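Local structure of cellulose biosynthesis protein BcsG (5OLT) at residues A23-A28 and Q364-P369; I312-S317 and L348-P353. The protein is required for cellulose biosynthesis in Salmonella, and this chain is its zinc-bound extramembrane domain, a member of the alkaline phosphatase family. One frame throughout, in Å; residues are numbered along the deposited sequence.

Contact 1 (A23-A28 and Q364-P369); sequences APPTTA and QYQGKP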
loop_
_atom_site.group_PDB
_atom_site.type_symbol
_atom_site.label_atom_id
_atom_site.label_comp_id
_atom_site.label_asym_id
_atom_site.label_seq_id
_atom_site.Cartn_x
_atom_site.Cartn_y
_atom_site.Cartn_z
ATOM N N ALA A 23 -17.553 -18.137 -16.748
ATOM C CA ALA A 23 -18.123 -17.767 -18.066
ATOM C C ALA A 23 -17.021 -17.486 -19.116
ATOM O O ALA A 23 -15.920 -17.004 -18.744
ATOM C CB ALA A 23 -19.036 -16.553 -17.936
ATOM N N PRO A 24 -17.295 -17.743 -20.415
ATOM C CA PRO A 24 -16.261 -17.472 -21.431
ATOM C C PRO A 24 -15.907 -15.985 -21.521
ATOM O O PRO A 24 -16.769 -15.145 -21.251
ATOM C CB PRO A 24 -16.887 -17.997 -22.732
ATOM C CG PRO A 24 -17.891 -18.979 -22.259
ATOM C CD PRO A 24 -18.487 -18.372 -21.036
ATOM N N PRO A 25 -14.642 -15.662 -21.839
ATOM C CA PRO A 25 -14.180 -14.270 -21.815
ATOM C C PRO A 25 -14.665 -13.323 -22.950
ATOM O O PRO A 25 -13.867 -12.684 -23.636
ATOM C CB PRO A 25 -12.654 -14.421 -21.829
ATOM C CG PRO A 25 -12.419 -15.700 -22.567
ATOM C CD PRO A 25 -13.522 -16.596 -22.081
ATOM N N THR A 26 -15.962 -13.159 -23.079
ATOM C CA THR A 26 -16.533 -12.219 -24.030
ATOM C C THR A 26 -16.591 -10.827 -23.413
ATOM O O THR A 26 -16.543 -10.678 -22.169
ATOM C CB THR A 26 -17.969 -12.632 -24.392
ATOM O OG1 THR A 26 -18.766 -12.562 -23.195
ATOM C CG2 THR A 26 -17.997 -14.064 -24.964
ATOM N N THR A 27 -16.751 -9.797 -24.225
ATOM C CA THR A 27 -16.903 -8.436 -23.662
ATOM C C THR A 27 -18.062 -8.374 -22.647
ATOM O O THR A 27 -17.920 -7.794 -21.555
ATOM C CB THR A 27 -16.965 -7.352 -24.767
ATOM O OG1 THR A 27 -15.631 -7.087 -25.214
ATOM C CG2 THR A 27 -17.536 -6.037 -24.258
ATOM N N ALA A 28 -19.211 -8.969 -22.994
ATOM C CA ALA A 28 -20.347 -8.928 -22.089
ATOM C C ALA A 28 -20.025 -9.597 -20.749
ATOM O O ALA A 28 -20.362 -9.063 -19.692
ATOM C CB ALA A 28 -21.599 -9.561 -22.726
ATOM N N GLN A 364 -7.486 -9.405 -14.602
ATOM C CA GLN A 364 -7.060 -10.758 -14.954
ATOM C C GLN A 364 -8.315 -11.604 -15.040
ATOM O O GLN A 364 -9.109 -11.610 -14.113
ATOM C CB GLN A 364 -6.112 -11.331 -13.909
ATOM C CG GLN A 364 -4.786 -10.610 -13.808
ATOM C CD GLN A 364 -3.780 -11.053 -14.852
ATOM O OE1 GLN A 364 -3.996 -12.013 -15.579
ATOM N NE2 GLN A 364 -2.669 -10.371 -14.897
ATOM N N TYR A 365 -8.500 -12.305 -16.139
ATOM C CA TYR A 365 -9.718 -13.128 -16.296
ATOM C C TYR A 365 -9.257 -14.465 -16.828
ATOM O O TYR A 365 -8.624 -14.516 -17.894
ATOM C CB TYR A 365 -10.722 -12.464 -17.267
ATOM C CG TYR A 365 -12.078 -13.131 -17.216
ATOM C CD1 TYR A 365 -12.329 -14.275 -17.983
ATOM C CD2 TYR A 365 -13.102 -12.633 -16.383
ATOM C CE1 TYR A 365 -13.563 -14.926 -17.915
ATOM C CE2 TYR A 365 -14.326 -13.287 -16.286
ATOM C CZ TYR A 365 -14.554 -14.425 -17.074
ATOM O OH TYR A 365 -15.775 -15.067 -16.995
ATOM N N GLN A 366 -9.556 -15.527 -16.068
ATOM C CA GLN A 366 -9.052 -16.871 -16.333
ATOM C C GLN A 366 -7.546 -16.849 -16.589
ATOM O O GLN A 366 -7.033 -17.478 -17.524
ATOM C CB GLN A 366 -9.830 -17.533 -17.473
ATOM C CG GLN A 366 -11.277 -17.787 -17.089
ATOM C CD GLN A 366 -12.105 -18.371 -18.211
ATOM O OE1 GLN A 366 -11.601 -18.636 -19.293
ATOM N NE2 GLN A 366 -13.381 -18.562 -17.956
ATOM N N GLY A 367 -6.860 -16.051 -15.763
ATOM C CA GLY A 367 -5.399 -16.018 -15.734
ATOM C C GLY A 367 -4.738 -15.192 -16.822
ATOM O O GLY A 367 -3.516 -15.234 -16.941
ATOM N N LYS A 368 -5.516 -14.425 -17.593
ATOM C CA LYS A 368 -4.961 -13.647 -18.704
ATOM C C LYS A 368 -5.365 -12.186 -18.499
ATOM O O LYS A 368 -6.481 -11.920 -18.065
ATOM C CB LYS A 368 -5.521 -14.125 -20.046
ATOM C CG LYS A 368 -5.226 -15.602 -20.357
ATOM C CD LYS A 368 -5.841 -16.086 -21.676
ATOM C CE LYS A 368 -5.477 -15.197 -22.871
ATOM N NZ LYS A 368 -5.124 -15.997 -24.080
ATOM N N PRO A 369 -4.487 -11.242 -18.857
ATOM C CA PRO A 369 -4.846 -9.840 -18.628
ATOM C C PRO A 369 -5.630 -9.222 -19.783
ATOM O O PRO A 369 -5.338 -9.474 -20.956
ATOM C CB PRO A 369 -3.468 -9.162 -18.482
ATOM C CG PRO A 369 -2.557 -9.991 -19.357
ATOM C CD PRO A 369 -3.051 -11.399 -19.201
#
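The hydroxyl of Tyr-365 donates a short hydrogen bond to the backbone oxygen of Ala-23, with OH and O 2.6 Å apart. The Ala-23 oxygen lies at the ring edge, in the plane of the ring, and also touches CE1 of Tyr-365 at 3.2 Å. The hydroxyl stands 35° out of the Ala-23 carbonyl plane, above it. With chi1 at -168°, the Tyr-365 ring swings away from its own backbone N and reaches across to the 23-28 loop. This is the tight part: Tyr-365 is buried and its phenol oxygen is held by a main-chain acceptor. CB of Pro-25 closes in obliquely on the ring, 3.9 Å from CD1 of Tyr-365. CB of Ala-23 adds a contact with the same hydroxyl.

The looser side is formed by Gln-366, which is exposed. Its chain runs extended beyond CG and crosses Pro-25 at about a right angle. OE1 of Gln-366 is 4.0 Å from CD of Pro-25. NE2 of Gln-366 comes within 3.1 Å of Ala-23 O, but the angle is too poor for a hydrogen bond. That amide nitrogen is bonded instead to the backbone oxygen of Gln-21.

Tyr-365 opens a type I' beta turn that ends at Lys-368 and makes a hairpin. Pro-25 centres an inverse gamma turn, and Thr-26 follows as N-cap, its OG1 bonded to the backbone N of Asn-29. The contact thus sets the loop leading into helix 27-42 against the turn between strands 360-365 and 368-373. Trp-33 of that helix meets the Tyr-365 ring edge-to-face, and Tyr-370 of strand 368-373 touches both Tyr-365 and Pro-25.

Contact 2 (I312-S317 and L348-P353); sequences INQPSS and LPQTAP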
loop_
_atom_site.group_PDB
_atom_site.type_symbol
_atom_site.label_atom_id
_atom_site.label_comp_id
_atom_site.label_asym_id
_atom_site.label_seq_id
_atom_site.Cartn_x
_atom_site.Cartn_y
_atom_site.Cartn_z
ATOM N N ILE A 312 2.761 -13.767 1.869
ATOM C CA ILE A 312 1.319 -13.812 1.615
ATOM C C ILE A 312 1.233 -13.940 0.099
ATOM O O ILE A 312 1.568 -12.997 -0.654
ATOM C CB ILE A 312 0.579 -12.525 2.076
ATOM C CG1 ILE A 312 0.822 -12.210 3.548
ATOM C CG2 ILE A 312 -0.923 -12.628 1.781
ATOM C CD1 ILE A 312 0.439 -13.297 4.528
ATOM N N ASN A 313 0.798 -15.098 -0.370
ATOM C CA ASN A 313 0.781 -15.373 -1.808
ATOM C C ASN A 313 -0.546 -15.111 -2.505
ATOM O O ASN A 313 -0.563 -14.938 -3.725
ATOM C CB ASN A 313 1.207 -16.819 -2.067
ATOM C CG ASN A 313 2.623 -17.100 -1.565
ATOM O OD1 ASN A 313 2.853 -18.029 -0.783
ATOM N ND2 ASN A 313 3.544 -16.332 -2.026
ATOM N N GLN A 314 -1.621 -15.028 -1.734
ATOM C CA GLN A 314 -2.959 -14.840 -2.313
ATOM C C GLN A 314 -3.123 -13.423 -2.862
ATOM O O GLN A 314 -2.495 -12.475 -2.350
ATOM C CB GLN A 314 -4.023 -15.121 -1.253
ATOM C CG GLN A 314 -3.941 -16.537 -0.688
ATOM C CD GLN A 314 -3.065 -16.686 0.567
ATOM O OE1 GLN A 314 -2.318 -15.771 0.996
ATOM N NE2 GLN A 314 -3.169 -17.863 1.185
ATOM N N PRO A 315 -3.956 -13.259 -3.904
ATOM C CA PRO A 315 -4.158 -11.897 -4.462
ATOM C C PRO A 315 -4.695 -10.967 -3.368
ATOM O O PRO A 315 -5.694 -11.294 -2.710
ATOM C CB PRO A 315 -5.227 -12.114 -5.536
ATOM C CG PRO A 315 -5.069 -13.529 -5.933
ATOM C CD PRO A 315 -4.689 -14.278 -4.694
ATOM N N SER A 316 -4.018 -9.841 -3.140
ATOM C CA SER A 316 -4.312 -8.961 -2.021
ATOM C C SER A 316 -4.294 -7.516 -2.482
ATOM O O SER A 316 -3.760 -7.183 -3.560
ATOM C CB SER A 316 -3.210 -9.117 -0.966
ATOM O OG SER A 316 -3.145 -10.463 -0.489
ATOM N N SER A 317 -4.842 -6.660 -1.650
ATOM C CA SER A 317 -4.698 -5.224 -1.876
ATOM C C SER A 317 -4.888 -4.501 -0.544
ATOM O O SER A 317 -4.684 -5.116 0.541
ATOM C CB SER A 317 -5.706 -4.744 -2.964
ATOM O OG SER A 317 -5.359 -3.429 -3.389
ATOM N N LEU A 348 -6.733 -13.465 5.732
ATOM C CA LEU A 348 -6.745 -12.050 5.352
ATOM C C LEU A 348 -7.631 -11.897 4.128
ATOM O O LEU A 348 -7.763 -12.827 3.314
ATOM C CB LEU A 348 -5.319 -11.566 5.048
ATOM C CG LEU A 348 -4.342 -11.474 6.221
ATOM C CD1 LEU A 348 -2.918 -11.226 5.737
ATOM C CD2 LEU A 348 -4.761 -10.425 7.229
ATOM N N PRO A 349 -8.240 -10.723 3.999
ATOM C CA PRO A 349 -9.070 -10.547 2.795
ATOM C C PRO A 349 -8.259 -10.647 1.506
ATOM O O PRO A 349 -7.157 -10.087 1.391
ATOM C CB PRO A 349 -9.639 -9.142 2.947
ATOM C CG PRO A 349 -8.798 -8.479 3.944
ATOM C CD PRO A 349 -8.195 -9.528 4.843
ATOM N N GLN A 350 -8.815 -11.372 0.543
ATOM C CA GLN A 350 -8.224 -11.462 -0.807
ATOM C C GLN A 350 -9.004 -10.521 -1.691
ATOM O O GLN A 350 -10.201 -10.294 -1.460
ATOM C CB GLN A 350 -8.342 -12.874 -1.397
ATOM C CG GLN A 350 -7.626 -13.888 -0.506
ATOM C CD GLN A 350 -7.676 -15.286 -1.050
ATOM O OE1 GLN A 350 -7.516 -15.513 -2.238
ATOM N NE2 GLN A 350 -7.825 -16.260 -0.142
ATOM N N THR A 351 -8.322 -9.977 -2.693
ATOM C CA THR A 351 -8.943 -9.012 -3.602
ATOM C C THR A 351 -8.439 -9.337 -4.987
ATOM O O THR A 351 -7.222 -9.520 -5.199
ATOM C CB THR A 351 -8.535 -7.565 -3.228
ATOM O OG1 THR A 351 -8.887 -7.314 -1.853
ATOM C CG2 THR A 351 -9.259 -6.550 -4.128
ATOM N N ALA A 352 -9.355 -9.437 -5.944
ATOM C CA ALA A 352 -8.946 -9.681 -7.332
ATOM C C ALA A 352 -8.092 -8.500 -7.822
ATOM O O ALA A 352 -8.314 -7.342 -7.385
ATOM C CB ALA A 352 -10.175 -9.887 -8.233
ATOM N N PRO A 353 -7.121 -8.786 -8.717
ATOM C CA PRO A 353 -6.235 -7.715 -9.232
ATOM C C PRO A 353 -6.893 -6.912 -10.339
ATOM O O PRO A 353 -6.747 -7.190 -11.506
ATOM C CB PRO A 353 -5.013 -8.487 -9.734
ATOM C CG PRO A 353 -5.597 -9.783 -10.164
ATOM C CD PRO A 353 -6.624 -10.122 -9.102
HETATM O O HOH W 1 -4.891 -8.374 -6.016
HETATM O O HOH W 2 -4.657 -11.444 1.580
HETATM O O HOH W 3 -6.902 -7.621 0.034
#
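Pro-315 and Thr-351 share the one direct hydrogen bond between these loops. Thr-351 N donates to Pro-315 O over 2.9 Å, with an angle of 159° at the hydrogen. The donor stands above the carbonyl plane. The same oxygen receives a CA-H...O contact from Gln-350 CA at 3.2 Å.

Three waters add indirect bonds. Water 1 donates to Ser-316 O and Thr-351 O. Water 2 donates to Ser-316 OG and Pro-349 O. Water 3 accepts from Ser-317 N, donates to Pro-349 O and bonds Thr-351 OG1 at 2.8 Å. Two waters therefore grip Pro-349 O. The Ser-316 hydroxyl turns back to donate to Gln-314 O, also 2.8 Å away.

The loops join two parts of the fold. Residues 312-317 lead from edge strand 310-312 of the large mixed sheet into helix 318-328, and Ser-316 has backbone hydrogen bonds to His-94 and Asn-96 of the adjacent strand 90-96. Residues 348-353 lead toward the four-stranded antiparallel sheet that starts with strand 355-357.

Side-chain packing is by van der Waals contact. The CD1 methyls of Ile-312 and Leu-348 meet at 4.1 Å, their chains crossing at about a right angle. CB of Ser-317 rests on CB of Thr-351 at 4.0 Å. The extended Gln-350 brings its amide against CB of Gln-314, with its OE1 3.7 Å from that CB. CB of Pro-315 faces CD of Pro-353 at 4.3 Å.

How the contacts relate
From the N terminus the chain first reaches residues 23-28, where helix 27-42 begins. It then runs through the large mixed sheet. After edge strand 310-312 it enters residues 312-317, the first half of contact 2. Helices 318-328 and 341-345 follow, and residues 348-353 close this short loop. Strands 355-357 and 360-365 come next, and 364-369 closes the long loop of contact 1. Contact 2 therefore lies wholly within the span of contact 1, and the two do not cross. Contact 1 ties the chain just ahead of helix 27-42 to the C-terminal hairpin. Contact 2 ties the large sheet's edge to the chain approaching that hairpin. They touch where Gln-364 CG packs 3.8 Å from Pro-353 CG.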